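Long-range contacts in Non-structural maintenance of chromosomes element 1 homolog (Xenopus laevis, PDB 7DG2), which probably acts as a RING-type E3 ubiquitin ligase together with a MAGE protein, as a component of the SMC5-SMC6 complex of DNA repair: residues A[5-11]-A[33-39]; A[76-82]-A[166-170]. All blocks are in the same frame, centred on the assembly; numbering follows the deposited sequence.

Contact 1 (A[5-11]-A[33-39])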
# COMPACT_ATOMS: atom_id res chain seq x y z
N ASN A 5 10.65 19.24 2.96
CA ASN A 5 11.85 18.79 2.27
C ASN A 5 11.83 17.26 2.20
O ASN A 5 10.84 16.62 2.57
CB ASN A 5 13.12 19.34 2.95
CG ASN A 5 13.25 18.91 4.40
OD1 ASN A 5 13.19 17.73 4.74
ND2 ASN A 5 13.43 19.89 5.28
N GLU A 6 12.93 16.70 1.72
CA GLU A 6 12.99 15.26 1.46
C GLU A 6 12.86 14.43 2.74
O GLU A 6 12.41 13.28 2.67
CB GLU A 6 14.28 14.92 0.72
CG GLU A 6 14.19 15.31 -0.75
CD GLU A 6 15.54 15.46 -1.42
OE1 GLU A 6 15.81 16.55 -1.95
OE2 GLU A 6 16.32 14.48 -1.43
N SER A 7 13.23 14.96 3.91
CA SER A 7 13.00 14.20 5.14
C SER A 7 11.51 13.99 5.38
O SER A 7 11.08 12.88 5.72
CB SER A 7 13.66 14.91 6.34
OG SER A 7 13.00 16.13 6.64
N HIS A 8 10.69 15.04 5.19
CA HIS A 8 9.24 14.88 5.29
C HIS A 8 8.71 13.92 4.23
O HIS A 8 7.81 13.12 4.51
CB HIS A 8 8.54 16.23 5.11
CG HIS A 8 9.00 17.29 6.06
ND1 HIS A 8 9.95 18.23 5.72
CD2 HIS A 8 8.61 17.58 7.33
CE1 HIS A 8 10.15 19.04 6.75
NE2 HIS A 8 9.35 18.67 7.73
N GLN A 9 9.22 14.02 3.00
CA GLN A 9 8.74 13.14 1.95
C GLN A 9 9.05 11.69 2.28
O GLN A 9 8.21 10.79 2.07
CB GLN A 9 9.36 13.54 0.61
CG GLN A 9 9.04 14.97 0.17
CD GLN A 9 9.92 15.44 -0.97
OE1 GLN A 9 10.80 14.71 -1.43
NE2 GLN A 9 9.70 16.68 -1.42
N ARG A 10 10.25 11.43 2.81
CA ARG A 10 10.64 10.07 3.13
C ARG A 10 9.76 9.52 4.24
O ARG A 10 9.32 8.36 4.18
CB ARG A 10 12.12 10.03 3.55
CG ARG A 10 12.63 8.66 3.85
CD ARG A 10 12.91 7.90 2.57
NE ARG A 10 14.19 8.28 1.97
CZ ARG A 10 14.75 7.62 0.97
NH1 ARG A 10 15.91 8.03 0.46
NH2 ARG A 10 14.14 6.57 0.44
N PHE A 11 9.47 10.35 5.24
CA PHE A 11 8.56 9.96 6.31
C PHE A 11 7.17 9.65 5.76
O PHE A 11 6.55 8.65 6.15
CB PHE A 11 8.52 11.10 7.34
CG PHE A 11 7.65 10.83 8.54
CD1 PHE A 11 6.28 10.99 8.48
CD2 PHE A 11 8.22 10.47 9.75
CE1 PHE A 11 5.49 10.77 9.60
CE2 PHE A 11 7.45 10.25 10.87
CZ PHE A 11 6.07 10.41 10.80
N CYS A 33 14.76 9.53 8.86
CA CYS A 33 14.51 10.38 7.70
C CYS A 33 15.39 11.62 7.72
O CYS A 33 15.86 12.06 6.67
CB CYS A 33 13.04 10.79 7.65
SG CYS A 33 11.94 9.41 7.31
N CYS A 34 15.61 12.20 8.89
CA CYS A 34 16.50 13.36 8.97
C CYS A 34 17.92 12.98 8.60
O CYS A 34 18.59 13.71 7.85
CB CYS A 34 16.44 13.97 10.37
SG CYS A 34 14.86 14.82 10.64
N GLU A 35 18.40 11.84 9.09
CA GLU A 35 19.77 11.43 8.79
C GLU A 35 19.94 11.10 7.31
O GLU A 35 20.95 11.47 6.70
CB GLU A 35 20.15 10.24 9.66
CG GLU A 35 20.17 10.60 11.13
CD GLU A 35 20.32 9.40 12.02
OE1 GLU A 35 20.11 8.27 11.53
OE2 GLU A 35 20.64 9.58 13.22
N LEU A 36 18.95 10.42 6.71
CA LEU A 36 19.03 10.05 5.30
C LEU A 36 19.08 11.24 4.36
O LEU A 36 19.50 11.09 3.21
CB LEU A 36 17.82 9.18 4.91
CG LEU A 36 17.89 7.68 5.24
CD1 LEU A 36 16.54 7.00 4.98
CD2 LEU A 36 19.00 7.02 4.43
N HIS A 37 18.65 12.42 4.80
CA HIS A 37 18.54 13.56 3.90
C HIS A 37 19.26 14.80 4.43
O HIS A 37 19.01 15.91 3.95
CB HIS A 37 17.07 13.85 3.60
CG HIS A 37 16.40 12.74 2.85
ND1 HIS A 37 16.61 12.52 1.51
CD2 HIS A 37 15.56 11.76 3.27
CE1 HIS A 37 15.92 11.46 1.12
NE2 HIS A 37 15.27 10.98 2.17
N LYS A 38 20.16 14.61 5.39
CA LYS A 38 21.07 15.67 5.84
C LYS A 38 20.31 16.86 6.41
O LYS A 38 20.68 18.01 6.21
CB LYS A 38 22.01 16.11 4.72
CG LYS A 38 22.72 14.95 4.02
CD LYS A 38 23.25 13.95 5.04
CE LYS A 38 23.85 12.72 4.37
NZ LYS A 38 25.31 12.85 4.09
N VAL A 39 19.22 16.57 7.12
CA VAL A 39 18.43 17.56 7.83
C VAL A 39 18.78 17.45 9.31
O VAL A 39 18.86 16.33 9.84
CB VAL A 39 16.92 17.34 7.62
CG1 VAL A 39 16.10 18.18 8.58
CG2 VAL A 39 16.54 17.63 6.18
O HOH W 1 18.93 14.57 0.16
O HOH W 2 18.48 9.24 0.96
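Arg10 of helix 6-18 reaches His37 of segment 33-39, and the arginine changes partner atom by atom. CB starts between two neighbours, with His37 NE2 at 3.6 Å and Cys33 SG farther off; CG lies closest to Cys33 SG, while CD and, farther out, CZ lie nearest His37 NE2. The chain bends at chi2 (78°) and again at chi3 (79°), which brings NE to the edge of the imidazole. There NE donates to His37 NE2 over 2.9 Å, bent to 151° at the hydrogen, close to the ring plane. Leu36 CD1 lies over one face of the guanidinium. At the tip, a weak bond ties NH1 to a water that also reaches Leu36 O, and NH2 is held by the backbone carbonyl of Gln83 of the MAGE chain. Glu6 covers a face of the same imidazole, its CB making a CH-pi contact 3.8 Å from the ring centroid. The backbones come closest at Ser7 and Cys33, whose CA atoms are 4.8 Å apart. Asn5 caps helix 6-18 and forms a capping box with His8, while its OD1 also touches Val39 CG2 at 3.6 Å. The contact joins helices 6-18 and 23-36 in a region consistent with the winged-helix fold of the Nse1 family, with Phe49 of helix 46-57 packing on His8 and Phe11, and Leu82 of the MAGE chain on Glu6 and His37.

Contact 2 (A[76-82]-A[166-170])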
# COMPACT_ATOMS: atom_id res chain seq x y z
N TYR A 76 -0.50 5.76 18.26
CA TYR A 76 -0.33 5.40 16.85
C TYR A 76 -0.48 6.64 15.98
O TYR A 76 -1.25 7.55 16.30
CB TYR A 76 -1.38 4.35 16.41
CG TYR A 76 -1.11 2.99 17.00
CD1 TYR A 76 -1.62 2.65 18.26
CD2 TYR A 76 -0.34 2.06 16.33
CE1 TYR A 76 -1.36 1.42 18.81
CE2 TYR A 76 -0.08 0.82 16.88
CZ TYR A 76 -0.59 0.50 18.12
OH TYR A 76 -0.33 -0.73 18.68
N TYR A 77 0.27 6.67 14.88
CA TYR A 77 0.11 7.65 13.82
C TYR A 77 -0.43 6.94 12.59
O TYR A 77 0.03 5.85 12.25
CB TYR A 77 1.43 8.33 13.46
CG TYR A 77 1.94 9.28 14.53
CD1 TYR A 77 2.49 8.79 15.71
CD2 TYR A 77 1.89 10.65 14.34
CE1 TYR A 77 2.97 9.66 16.68
CE2 TYR A 77 2.38 11.52 15.31
CZ TYR A 77 2.90 11.02 16.48
OH TYR A 77 3.37 11.89 17.45
N ALA A 78 -1.42 7.54 11.93
CA ALA A 78 -1.97 6.93 10.73
C ALA A 78 -2.23 7.98 9.66
O ALA A 78 -2.69 9.09 9.96
CB ALA A 78 -3.28 6.18 11.02
N LEU A 79 -1.95 7.62 8.41
CA LEU A 79 -2.29 8.45 7.26
C LEU A 79 -3.71 8.09 6.85
O LEU A 79 -3.97 6.96 6.42
CB LEU A 79 -1.31 8.20 6.10
CG LEU A 79 -1.62 9.02 4.84
CD1 LEU A 79 -1.47 10.53 5.12
CD2 LEU A 79 -0.68 8.59 3.71
N VAL A 80 -4.64 9.03 7.01
CA VAL A 80 -6.05 8.74 6.81
C VAL A 80 -6.63 9.65 5.73
O VAL A 80 -6.20 10.79 5.53
CB VAL A 80 -6.86 8.86 8.13
CG1 VAL A 80 -6.34 7.85 9.13
CG2 VAL A 80 -6.78 10.26 8.71
N ASN A 81 -7.62 9.11 5.02
CA ASN A 81 -8.40 9.89 4.09
C ASN A 81 -9.51 10.62 4.83
O ASN A 81 -10.02 10.15 5.85
CB ASN A 81 -9.00 8.96 3.03
CG ASN A 81 -9.84 9.70 2.04
OD1 ASN A 81 -9.45 10.76 1.56
ND2 ASN A 81 -11.02 9.17 1.75
N ARG A 82 -9.88 11.80 4.32
CA ARG A 82 -10.81 12.65 5.05
C ARG A 82 -11.97 13.13 4.20
O ARG A 82 -12.68 14.06 4.61
CB ARG A 82 -10.06 13.83 5.68
CG ARG A 82 -9.38 13.46 7.03
CD ARG A 82 -10.48 13.21 8.06
NE ARG A 82 -10.10 12.51 9.30
CZ ARG A 82 -10.24 11.20 9.51
NH1 ARG A 82 -10.71 10.41 8.54
NH2 ARG A 82 -9.91 10.68 10.69
N ILE A 166 -10.46 2.56 13.23
CA ILE A 166 -11.14 3.49 14.13
C ILE A 166 -10.67 4.92 13.89
O ILE A 166 -11.47 5.87 13.87
CB ILE A 166 -10.94 3.06 15.59
CG1 ILE A 166 -11.42 1.62 15.78
CG2 ILE A 166 -11.63 4.03 16.53
CD1 ILE A 166 -10.97 0.98 17.11
N MET A 167 -9.36 5.11 13.69
CA MET A 167 -8.83 6.45 13.47
C MET A 167 -9.41 7.07 12.21
O MET A 167 -9.85 8.22 12.21
CB MET A 167 -7.31 6.41 13.41
CG MET A 167 -6.65 6.16 14.78
SD MET A 167 -4.87 5.93 14.75
CE MET A 167 -4.31 7.57 14.26
N GLU A 168 -9.47 6.29 11.12
CA GLU A 168 -9.98 6.87 9.88
C GLU A 168 -11.50 7.03 9.90
O GLU A 168 -12.03 8.01 9.37
CB GLU A 168 -9.56 6.02 8.68
CG GLU A 168 -9.92 6.70 7.36
CD GLU A 168 -9.32 5.97 6.19
OE1 GLU A 168 -9.94 4.99 5.72
OE2 GLU A 168 -8.22 6.37 5.76
N LEU A 169 -12.21 6.07 10.49
CA LEU A 169 -13.67 6.02 10.42
C LEU A 169 -14.35 6.58 11.66
O LEU A 169 -15.57 6.44 11.78
CB LEU A 169 -14.15 4.59 10.18
CG LEU A 169 -13.76 3.97 8.83
CD1 LEU A 169 -14.48 2.64 8.63
CD2 LEU A 169 -14.11 4.89 7.72
N GLU A 170 -13.60 7.22 12.56
CA GLU A 170 -14.15 7.73 13.82
C GLU A 170 -15.44 8.53 13.61
O GLU A 170 -16.47 8.26 14.23
CB GLU A 170 -13.09 8.60 14.52
CG GLU A 170 -13.57 9.42 15.72
CD GLU A 170 -13.64 8.61 17.01
OE1 GLU A 170 -14.51 8.91 17.86
OE2 GLU A 170 -12.81 7.68 17.17
O HOH W 3 -5.89 4.93 6.42
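Met167 and Glu168 of helix 163-176 pack against strand 75-81, the middle strand of a three-stranded antiparallel sheet: a helix on the face of a sheet, the two running in roughly the same direction. The axes of segments 76-81 and 166-170 come within 8.0 Å at 30°. Met167 reaches out to the strand; straight through chi2, it turns at chi3 (68°), bringing CE to 3.7 Å from Ala78 CB and against Tyr76 O, with SD beside Tyr76 CB. Glu168, with CG anti to the backbone N (chi1 -172°) and the chain extended, runs alongside Val80, the two side chains pointing opposite ways; its CB meets Val80 CG1 and its CG Val80 CB. OE2 accepts from Asn81 N in a nearly straight bond of 2.9 Å, the donor standing above the carboxylate plane. OE1 takes two backbone N-H groups, of Met71 and Leu72 in the Nse4 chain. Arg82 folds back by a bend at chi2, and Val80 CG2 lies over the centre of its guanidinium. Its edge faces successive helix carbonyls: NH2 donates to Met167 O at 2.9 Å, and NH1 to Glu168 O in the carbonyl plane, on a lone pair.

Overall arrangement
Contact 1 closes near the N terminus before contact 2 opens, so the two follow in series within the Nse1 family region; their centres are 23 Å apart and their nearest atoms about 5 Å. The centre of contact 1 is about 27 Å from the centre of the chain, that of contact 2 about 6 Å. Helix 6-18 links them: it carries one segment of contact 1, and Leu12, Leu15 and Met16 farther along it pack on Leu79 of strand 75-81. Helix 163-176 packs on the opposite face of that strand. The MAGE chain meets the outlying helices of contact 1 and Nse4 the central strand and helix of contact 2, so one family region holds both partners at separate places.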